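Local coordinates for protein MIP07328p (PDB 6FKK) that probably acts as a chemorepellent axon guidance cue of the semaphorin family, signalling through semaphorin receptors, at residues N103-R108 with C145-A150; W62-A67 with C82-R87; S24-K29 with G41-I46. All blocks are in the same frame, centred on the assembly; numbering follows the deposited sequence.

All three contacts lie in the sema domain. Contact 3 joins the start of strand 29-33 and the loop before it to the end of strand 37-41 and the turn after it. Contact 2 lies between their sheet and the next, after strand 56-61 and at the start of strand 86-91. Contact 1 packs the loop between strands 97-101 and 108-112 of that second sheet against the loop after strand 135-140. Contacts 1 and 2 are largely buried, while contact 3 is partly buried. Contact 3 uses backbone bonds and a lysine, contact 2 an asparagine on a tryptophan, contact 1 tyrosine and proline packing. Contact 2 touches both others: H83 and N84 bond to D44, and S64 bonds to N103.

Contact 1: residues N103-R108 with C145-A150; sequences NSYKPR and CPYSPA
Y105, P107 and Y147 carry this contact, and most of it is packing of rings. The Y105 ring lies over the backbone of Y147. The carbonyl O of Y147 sits 3.5 Å above the plane of that ring, over its centre. Beside it, Y105 CD2 meets Y147 CB at 3.6 Å. Farther out along the ring, Y105 OH comes to 3.4 Å from S148 CB. The Y147 ring is engaged by a different residue. P107 CD lies over one of its faces in a CH-pi contact, 3.8 Å from the ring centroid and 24° off the normal. Both tyrosines have CG anti to the carbonyl carbon (chi1 -71° for Y105, -70° for Y147). In Y147 this carries the ring out to P107 and leaves its carbonyl under Y105. P107 also reaches back along the other loop, with its CB 4.0 Å from C145 CB.

Backbone oxygen also meets ring: Y105 O lies at the edge of the Y147 ring, 3.5 Å from Y147 CD2. A separate bond is internal to loop 103-108, where N103 ND2 donates to K106 O at 2.9 Å. This amide also bonds to D68 and S64, which ties the loop to the region of helix 66-74. F170 meets the Y105 ring with its plane strongly inclined.

No clear hydrogen bond crosses between the two loops. Their fit therefore rests mainly on ring faces, proline carbons and backbone carbonyls set against rings, and the polar side chain of N103 finds its partners in its own loop and around helix 66-74.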
loop_
_atom_site.group_PDB
_atom_site.type_symbol
_atom_site.label_atom_id
_atom_site.label_comp_id
_atom_site.label_asym_id
_atom_site.label_seq_id
_atom_site.Cartn_x
_atom_site.Cartn_y
_atom_site.Cartn_z
ATOM N N ASN A 103 12.595 2.730 -19.698
ATOM C CA ASN A 103 13.368 2.775 -20.941
ATOM C C ASN A 103 13.635 4.217 -21.377
ATOM O O ASN A 103 13.316 4.624 -22.496
ATOM C CB ASN A 103 12.668 1.978 -22.046
ATOM C CG ASN A 103 13.485 1.900 -23.324
ATOM O OD1 ASN A 103 14.715 1.928 -23.291
ATOM N ND2 ASN A 103 12.800 1.819 -24.459
ATOM N N SER A 104 14.220 4.993 -20.467
ATOM C CA SER A 104 14.634 6.369 -20.745
ATOM C C SER A 104 13.473 7.194 -21.296
ATOM O O SER A 104 13.559 7.800 -22.366
ATOM C CB SER A 104 15.827 6.390 -21.701
ATOM O OG SER A 104 16.885 5.586 -21.212
ATOM N N TYR A 105 12.367 7.200 -20.547
ATOM C CA TYR A 105 11.149 7.913 -20.929
ATOM C C TYR A 105 10.625 7.451 -22.286
ATOM O O TYR A 105 10.065 8.238 -23.054
ATOM C CB TYR A 105 11.365 9.431 -20.914
ATOM C CG TYR A 105 11.509 10.004 -19.519
ATOM C CD1 TYR A 105 12.662 9.792 -18.775
ATOM C CD2 TYR A 105 10.491 10.759 -18.949
ATOM C CE1 TYR A 105 12.797 10.312 -17.500
ATOM C CE2 TYR A 105 10.617 11.286 -17.675
ATOM C CZ TYR A 105 11.773 11.059 -16.955
ATOM O OH TYR A 105 11.904 11.580 -15.688
ATOM N N LYS A 106 10.810 6.169 -22.589
ATOM C CA LYS A 106 10.239 5.532 -23.777
ATOM C C LYS A 106 9.733 4.160 -23.358
ATOM O O LYS A 106 10.288 3.126 -23.748
ATOM C CB LYS A 106 11.276 5.437 -24.898
ATOM C CG LYS A 106 10.728 4.990 -26.247
ATOM C CD LYS A 106 11.847 4.856 -27.271
ATOM C CE LYS A 106 11.311 4.485 -28.646
ATOM N NZ LYS A 106 10.639 3.157 -28.656
ATOM N N PRO A 107 8.673 4.116 -22.547
ATOM C CA PRO A 107 8.300 2.859 -21.885
ATOM C C PRO A 107 7.887 1.778 -22.875
ATOM O O PRO A 107 7.179 2.036 -23.851
ATOM C CB PRO A 107 7.133 3.269 -20.979
ATOM C CG PRO A 107 6.583 4.506 -21.600
ATOM C CD PRO A 107 7.758 5.217 -22.201
ATOM N N ARG A 108 8.349 0.558 -22.610
ATOM C CA ARG A 108 8.058 -0.604 -23.439
ATOM C C ARG A 108 7.700 -1.776 -22.535
ATOM O O ARG A 108 8.028 -1.791 -21.347
ATOM C CB ARG A 108 9.251 -0.976 -24.333
ATOM C CG ARG A 108 9.844 0.185 -25.119
ATOM C CD ARG A 108 9.024 0.507 -26.356
ATOM N NE ARG A 108 9.122 -0.550 -27.359
ATOM C CZ ARG A 108 8.635 -0.455 -28.591
ATOM N NH1 ARG A 108 8.015 0.653 -28.977
ATOM N NH2 ARG A 108 8.768 -1.465 -29.440
ATOM N N CYS A 145 2.888 1.711 -18.406
ATOM C CA CYS A 145 4.108 1.779 -17.627
ATOM C C CYS A 145 4.507 3.240 -17.469
ATOM O O CYS A 145 4.305 4.037 -18.397
ATOM C CB CYS A 145 5.242 0.994 -18.303
ATOM S SG CYS A 145 6.683 0.689 -17.263
ATOM N N PRO A 146 5.058 3.625 -16.319
ATOM C CA PRO A 146 5.458 5.022 -16.132
ATOM C C PRO A 146 6.719 5.359 -16.915
ATOM O O PRO A 146 7.456 4.488 -17.381
ATOM C CB PRO A 146 5.697 5.126 -14.622
ATOM C CG PRO A 146 6.037 3.739 -14.207
ATOM C CD PRO A 146 5.196 2.845 -15.078
ATOM N N TYR A 147 6.956 6.661 -17.053
ATOM C CA TYR A 147 8.130 7.160 -17.758
ATOM C C TYR A 147 9.323 7.370 -16.838
ATOM O O TYR A 147 10.471 7.280 -17.291
ATOM C CB TYR A 147 7.806 8.484 -18.456
ATOM C CG TYR A 147 6.878 8.372 -19.645
ATOM C CD1 TYR A 147 5.533 8.074 -19.479
ATOM C CD2 TYR A 147 7.345 8.591 -20.934
ATOM C CE1 TYR A 147 4.685 7.980 -20.563
ATOM C CE2 TYR A 147 6.504 8.503 -22.025
ATOM C CZ TYR A 147 5.176 8.196 -21.834
ATOM O OH TYR A 147 4.332 8.104 -22.916
ATOM N N SER A 148 9.076 7.647 -15.562
ATOM C CA SER A 148 10.100 8.003 -14.597
ATOM C C SER A 148 10.129 6.999 -13.451
ATOM O O SER A 148 9.106 6.385 -13.135
ATOM C CB SER A 148 9.844 9.411 -14.042
ATOM O OG SER A 148 10.753 9.741 -13.008
ATOM N N PRO A 149 11.287 6.803 -12.811
ATOM C CA PRO A 149 11.338 5.933 -11.626
ATOM C C PRO A 149 10.551 6.459 -10.437
ATOM O O PRO A 149 10.495 5.771 -9.410
ATOM C CB PRO A 149 12.840 5.871 -11.302
ATOM C CG PRO A 149 13.421 7.088 -11.945
ATOM C CD PRO A 149 12.625 7.282 -13.199
ATOM N N ALA A 150 9.953 7.644 -10.537
ATOM C CA ALA A 150 9.164 8.193 -9.443
ATOM C C ALA A 150 8.039 7.237 -9.063
ATOM O O ALA A 150 7.306 6.746 -9.925
ATOM C CB ALA A 150 8.598 9.556 -9.835
#

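Contact 2: residues W62-A67 with C82-R87; sequences WHSTDA and CHNYLR
H83 meets S64 through its backbone: S64 OG lies 3.7 Å from H83 C. H83 comes just after C82, which is disulfide-bonded to C72 of helix 66-74. T65 is the N-cap of that helix and bonds to D68 N. The S64 hydroxyl itself bonds to N103 OD1 and S104 OG. The H83 ring is held from outside the two segments, by E79 at NE2 and D44 at ND1. N84 follows and makes the main contact. Its CG is anti to the backbone N (chi1 -175°), which sends the amide across to W62. ND2 lies over one face of the indole, 3.1 Å from CG, with the amide plane nearly perpendicular to the ring. The same nitrogen donates to W62 O at 3.2 Å, approaching from well above the carbonyl plane. N84 CB also lies 3.5 Å from S64 OG.

This places the contact between two antiparallel sheets, consistent with neighbouring blades of the sema-domain beta-propeller. W62 comes just after strand 56-61, the last of one sheet, and 82-87 runs into the first strand of the next.

L86 begins strand 86-91. Its CD2 approaches W62 CE3 obliquely at 4.1 Å, and L99 touches both side chains. R110 makes a cation-pi contact with the W62 ring.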
loop_
_atom_site.group_PDB
_atom_site.type_symbol
_atom_site.label_atom_id
_atom_site.label_comp_id
_atom_site.label_asym_id
_atom_site.label_seq_id
_atom_site.Cartn_x
_atom_site.Cartn_y
_atom_site.Cartn_z
ATOM N N TRP A 62 18.466 -5.388 -18.719
ATOM C CA TRP A 62 17.730 -4.784 -19.825
ATOM C C TRP A 62 18.123 -3.315 -19.884
ATOM O O TRP A 62 17.772 -2.544 -18.987
ATOM C CB TRP A 62 16.225 -4.955 -19.627
ATOM C CG TRP A 62 15.374 -4.490 -20.768
ATOM C CD1 TRP A 62 15.794 -3.896 -21.922
ATOM C CD2 TRP A 62 13.948 -4.582 -20.860
ATOM N NE1 TRP A 62 14.717 -3.612 -22.727
ATOM C CE2 TRP A 62 13.572 -4.024 -22.097
ATOM C CE3 TRP A 62 12.952 -5.083 -20.016
ATOM C CZ2 TRP A 62 12.244 -3.950 -22.510
ATOM C CZ3 TRP A 62 11.634 -5.011 -20.429
ATOM C CH2 TRP A 62 11.293 -4.449 -21.663
ATOM N N HIS A 63 18.842 -2.929 -20.933
ATOM C CA HIS A 63 19.407 -1.593 -21.044
ATOM C C HIS A 63 18.757 -0.823 -22.185
ATOM O O HIS A 63 18.264 -1.408 -23.153
ATOM C CB HIS A 63 20.921 -1.653 -21.263
ATOM C CG HIS A 63 21.675 -2.190 -20.088
ATOM N ND1 HIS A 63 22.243 -1.375 -19.134
ATOM C CD2 HIS A 63 21.948 -3.461 -19.709
ATOM C CE1 HIS A 63 22.838 -2.120 -18.219
ATOM N NE2 HIS A 63 22.672 -3.389 -18.544
ATOM N N SER A 64 18.768 0.501 -22.057
ATOM C CA SER A 64 18.258 1.373 -23.104
ATOM C C SER A 64 19.298 1.516 -24.206
ATOM O O SER A 64 20.485 1.711 -23.930
ATOM C CB SER A 64 17.905 2.747 -22.536
ATOM O OG SER A 64 16.849 2.661 -21.598
ATOM N N THR A 65 18.847 1.416 -25.453
ATOM C CA THR A 65 19.736 1.655 -26.580
ATOM C C THR A 65 20.288 3.072 -26.513
ATOM O O THR A 65 19.650 3.988 -25.987
ATOM C CB THR A 65 18.996 1.446 -27.901
ATOM O OG1 THR A 65 18.116 2.553 -28.134
ATOM C CG2 THR A 65 18.180 0.165 -27.854
ATOM N N ASP A 66 21.500 3.248 -27.045
ATOM C CA ASP A 66 22.086 4.582 -27.080
ATOM C C ASP A 66 21.216 5.546 -27.875
ATOM O O ASP A 66 21.216 6.749 -27.600
ATOM C CB ASP A 66 23.499 4.525 -27.658
ATOM C CG ASP A 66 24.515 4.015 -26.655
ATOM O OD1 ASP A 66 24.121 3.727 -25.504
ATOM O OD2 ASP A 66 25.707 3.907 -27.015
ATOM N N ALA A 67 20.460 5.038 -28.850
ATOM C CA ALA A 67 19.479 5.877 -29.530
ATOM C C ALA A 67 18.386 6.325 -28.570
ATOM O O ALA A 67 17.947 7.480 -28.611
ATOM C CB ALA A 67 18.878 5.127 -30.719
ATOM N N CYS A 82 17.693 8.900 -17.693
ATOM C CA CYS A 82 17.792 8.206 -18.978
ATOM C C CYS A 82 18.383 6.810 -18.769
ATOM O O CYS A 82 19.496 6.487 -19.190
ATOM C CB CYS A 82 18.607 9.026 -19.968
ATOM S SG CYS A 82 17.856 10.619 -20.382
ATOM N N HIS A 83 17.597 5.974 -18.092
ATOM C CA HIS A 83 17.898 4.563 -17.909
ATOM C C HIS A 83 16.599 3.780 -18.060
ATOM O O HIS A 83 15.539 4.344 -18.346
ATOM C CB HIS A 83 18.555 4.298 -16.548
ATOM C CG HIS A 83 20.031 4.548 -16.531
ATOM N ND1 HIS A 83 20.954 3.569 -16.827
ATOM C CD2 HIS A 83 20.744 5.665 -16.250
ATOM C CE1 HIS A 83 22.172 4.070 -16.731
ATOM N NE2 HIS A 83 22.073 5.340 -16.382
ATOM N N ASN A 84 16.682 2.469 -17.865
ATOM C CA ASN A 84 15.527 1.583 -17.994
ATOM C C ASN A 84 15.220 1.001 -16.616
ATOM O O ASN A 84 15.732 -0.053 -16.239
ATOM C CB ASN A 84 15.785 0.485 -19.021
ATOM C CG ASN A 84 14.560 -0.369 -19.274
ATOM O OD1 ASN A 84 13.428 0.075 -19.084
ATOM N ND2 ASN A 84 14.780 -1.607 -19.702
ATOM N N TYR A 85 14.372 1.700 -15.866
ATOM C CA TYR A 85 13.934 1.239 -14.554
ATOM C C TYR A 85 12.745 0.306 -14.744
ATOM O O TYR A 85 11.674 0.737 -15.184
ATOM C CB TYR A 85 13.570 2.421 -13.659
ATOM C CG TYR A 85 14.726 3.350 -13.367
ATOM C CD1 TYR A 85 15.030 4.404 -14.220
ATOM C CD2 TYR A 85 15.515 3.175 -12.237
ATOM C CE1 TYR A 85 16.088 5.253 -13.958
ATOM C CE2 TYR A 85 16.573 4.021 -11.966
ATOM C CZ TYR A 85 16.857 5.057 -12.829
ATOM O OH TYR A 85 17.913 5.898 -12.559
ATOM N N LEU A 86 12.931 -0.970 -14.420
ATOM C CA LEU A 86 11.848 -1.935 -14.550
ATOM C C LEU A 86 10.839 -1.733 -13.427
ATOM O O LEU A 86 11.213 -1.631 -12.253
ATOM C CB LEU A 86 12.394 -3.364 -14.531
ATOM C CG LEU A 86 13.021 -3.862 -15.838
ATOM C CD1 LEU A 86 14.433 -3.326 -16.029
ATOM C CD2 LEU A 86 13.009 -5.381 -15.893
ATOM N N ARG A 87 9.558 -1.670 -13.789
ATOM C CA ARG A 87 8.521 -1.296 -12.836
ATOM C C ARG A 87 7.262 -2.149 -12.900
ATOM O O ARG A 87 6.371 -1.947 -12.068
ATOM C CB ARG A 87 8.130 0.178 -13.037
ATOM C CG ARG A 87 9.162 1.175 -12.538
ATOM C CD ARG A 87 9.229 1.169 -11.021
ATOM N NE ARG A 87 10.175 2.152 -10.503
ATOM C CZ ARG A 87 11.431 1.876 -10.171
ATOM N NH1 ARG A 87 11.899 0.642 -10.302
ATOM N NH2 ARG A 87 12.219 2.834 -9.703
#

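Contact 3: residues S24-K29 with G41-I46; sequences STDYFK and GAKDVI
K29 and G41 are joined by two backbone hydrogen bonds as an antiparallel, hydrogen-bonded pair. G41 N donates to K29 O at 2.6 Å. The return bond, K29 N to G41 O, is weak at 2.9 Å. Within segment 41-46, A42 N bonds to V45 O at 2.8 Å, at the turn from strand 37-41 to strand 45-50. At the far end of the contact, K43 NZ donates to T25 OG1 at 2.6 Å. The K43 chain leaves the backbone extended and bends at its third torsion (chi3 59°), which turns the amine onto the threonine hydroxyl.

D26 stands next to the same lysine and crosses it at about a right angle. Its OD1 is 3.8 Å from K43 CE and 4.1 Å from NZ. That is too long for a salt bridge, though the opposite charges probably still attract. A leucine in place of K43 would probably leave T25 OG1 without this donor and D26 without a positive charge beside it.

The packing is smaller. A42 CB lies in the plane of the F28 ring, at its edge, 3.5 Å from CD1. Y47 touches both residues from strand 45-50. R87 of the next sheet bonds to Y27 O and more weakly to G41 O.

The K29-G41 pair opens the ladder between strands 29-33 and 37-41. These are the first two strands of a four-stranded antiparallel sheet, the form of a blade in the seven-bladed beta-propeller of sema domains.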
loop_
_atom_site.group_PDB
_atom_site.type_symbol
_atom_site.label_atom_id
_atom_site.label_comp_id
_atom_site.label_asym_id
_atom_site.label_seq_id
_atom_site.Cartn_x
_atom_site.Cartn_y
_atom_site.Cartn_z
ATOM N N SER A 24 23.055 4.017 -5.015
ATOM C CA SER A 24 21.915 4.865 -4.683
ATOM C C SER A 24 21.116 5.238 -5.924
ATOM O O SER A 24 19.914 5.511 -5.829
ATOM C CB SER A 24 22.386 6.125 -3.959
ATOM O OG SER A 24 22.926 5.809 -2.689
ATOM N N THR A 25 21.761 5.243 -7.089
ATOM C CA THR A 25 21.085 5.558 -8.340
ATOM C C THR A 25 20.137 4.458 -8.800
ATOM O O THR A 25 19.471 4.630 -9.823
ATOM C CB THR A 25 22.126 5.821 -9.433
ATOM O OG1 THR A 25 22.946 4.658 -9.605
ATOM C CG2 THR A 25 23.011 6.999 -9.055
ATOM N N ASP A 26 20.055 3.340 -8.073
ATOM C CA ASP A 26 19.353 2.174 -8.597
ATOM C C ASP A 26 17.842 2.337 -8.496
ATOM O O ASP A 26 17.107 1.885 -9.383
ATOM C CB ASP A 26 19.815 0.907 -7.878
ATOM C CG ASP A 26 21.273 0.568 -8.168
ATOM O OD1 ASP A 26 21.969 1.388 -8.799
ATOM O OD2 ASP A 26 21.723 -0.523 -7.763
ATOM N N TYR A 27 17.366 2.980 -7.431
ATOM C CA TYR A 27 15.942 3.180 -7.173
ATOM C C TYR A 27 15.185 1.850 -7.233
ATOM O O TYR A 27 14.442 1.559 -8.170
ATOM C CB TYR A 27 15.348 4.200 -8.147
ATOM C CG TYR A 27 15.793 5.621 -7.893
ATOM C CD1 TYR A 27 15.380 6.302 -6.757
ATOM C CD2 TYR A 27 16.613 6.287 -8.796
ATOM C CE1 TYR A 27 15.778 7.603 -6.521
ATOM C CE2 TYR A 27 17.013 7.589 -8.569
ATOM C CZ TYR A 27 16.593 8.241 -7.430
ATOM O OH TYR A 27 16.990 9.539 -7.200
ATOM N N PHE A 28 15.412 1.042 -6.200
ATOM C CA PHE A 28 14.801 -0.279 -6.128
ATOM C C PHE A 28 13.284 -0.180 -5.983
ATOM O O PHE A 28 12.749 0.786 -5.430
ATOM C CB PHE A 28 15.377 -1.075 -4.953
ATOM C CG PHE A 28 16.766 -1.600 -5.194
ATOM C CD1 PHE A 28 17.191 -1.919 -6.471
ATOM C CD2 PHE A 28 17.647 -1.775 -4.138
ATOM C CE1 PHE A 28 18.469 -2.402 -6.693
ATOM C CE2 PHE A 28 18.925 -2.256 -4.355
ATOM C CZ PHE A 28 19.336 -2.570 -5.635
ATOM N N LYS A 29 12.595 -1.201 -6.487
ATOM C CA LYS A 29 11.148 -1.322 -6.360
ATOM C C LYS A 29 10.788 -2.799 -6.345
ATOM O O LYS A 29 11.239 -3.555 -7.211
ATOM C CB LYS A 29 10.424 -0.608 -7.508
ATOM C CG LYS A 29 8.931 -0.905 -7.598
ATOM C CD LYS A 29 8.122 -0.104 -6.589
ATOM C CE LYS A 29 6.632 -0.407 -6.720
ATOM N NZ LYS A 29 6.125 -0.166 -8.104
ATOM N N GLY A 41 12.729 -4.703 -9.021
ATOM C CA GLY A 41 12.921 -3.932 -10.234
ATOM C C GLY A 41 13.841 -2.751 -10.009
ATOM O O GLY A 41 13.577 -1.908 -9.145
ATOM N N ALA A 42 14.926 -2.676 -10.777
ATOM C CA ALA A 42 15.941 -1.657 -10.546
ATOM C C ALA A 42 16.337 -0.947 -11.830
ATOM O O ALA A 42 15.668 -1.084 -12.860
ATOM C CB ALA A 42 17.180 -2.282 -9.904
ATOM N N LYS A 43 17.426 -0.186 -11.771
ATOM C CA LYS A 43 17.963 0.473 -12.955
ATOM C C LYS A 43 18.590 -0.571 -13.867
ATOM O O LYS A 43 19.574 -1.218 -13.496
ATOM C CB LYS A 43 18.985 1.534 -12.556
ATOM C CG LYS A 43 19.696 2.173 -13.739
ATOM C CD LYS A 43 20.630 3.289 -13.302
ATOM C CE LYS A 43 21.686 2.785 -12.332
ATOM N NZ LYS A 43 22.703 3.830 -12.025
ATOM N N ASP A 44 17.993 -0.757 -15.046
ATOM C CA ASP A 44 18.520 -1.617 -16.101
ATOM C C ASP A 44 18.506 -3.099 -15.734
ATOM O O ASP A 44 18.825 -3.945 -16.575
ATOM C CB ASP A 44 19.943 -1.191 -16.483
ATOM C CG ASP A 44 19.992 0.183 -17.126
ATOM O OD1 ASP A 44 18.984 0.594 -17.738
ATOM O OD2 ASP A 44 21.043 0.851 -17.022
ATOM N N VAL A 45 18.145 -3.433 -14.494
ATOM C CA VAL A 45 18.197 -4.810 -14.015
ATOM C C VAL A 45 16.954 -5.102 -13.184
ATOM O O VAL A 45 16.380 -4.211 -12.551
ATOM C CB VAL A 45 19.475 -5.086 -13.179
ATOM C CG1 VAL A 45 19.608 -6.566 -12.869
ATOM C CG2 VAL A 45 20.727 -4.588 -13.893
ATOM N N ILE A 46 16.531 -6.365 -13.204
ATOM C CA ILE A 46 15.576 -6.907 -12.245
ATOM C C ILE A 46 16.226 -8.117 -11.585
ATOM O O ILE A 46 16.836 -8.949 -12.267
ATOM C CB ILE A 46 14.235 -7.276 -12.907
ATOM C CG1 ILE A 46 13.278 -7.887 -11.883
ATOM C CG2 ILE A 46 14.447 -8.218 -14.080
ATOM C CD1 ILE A 46 11.929 -8.263 -12.456
#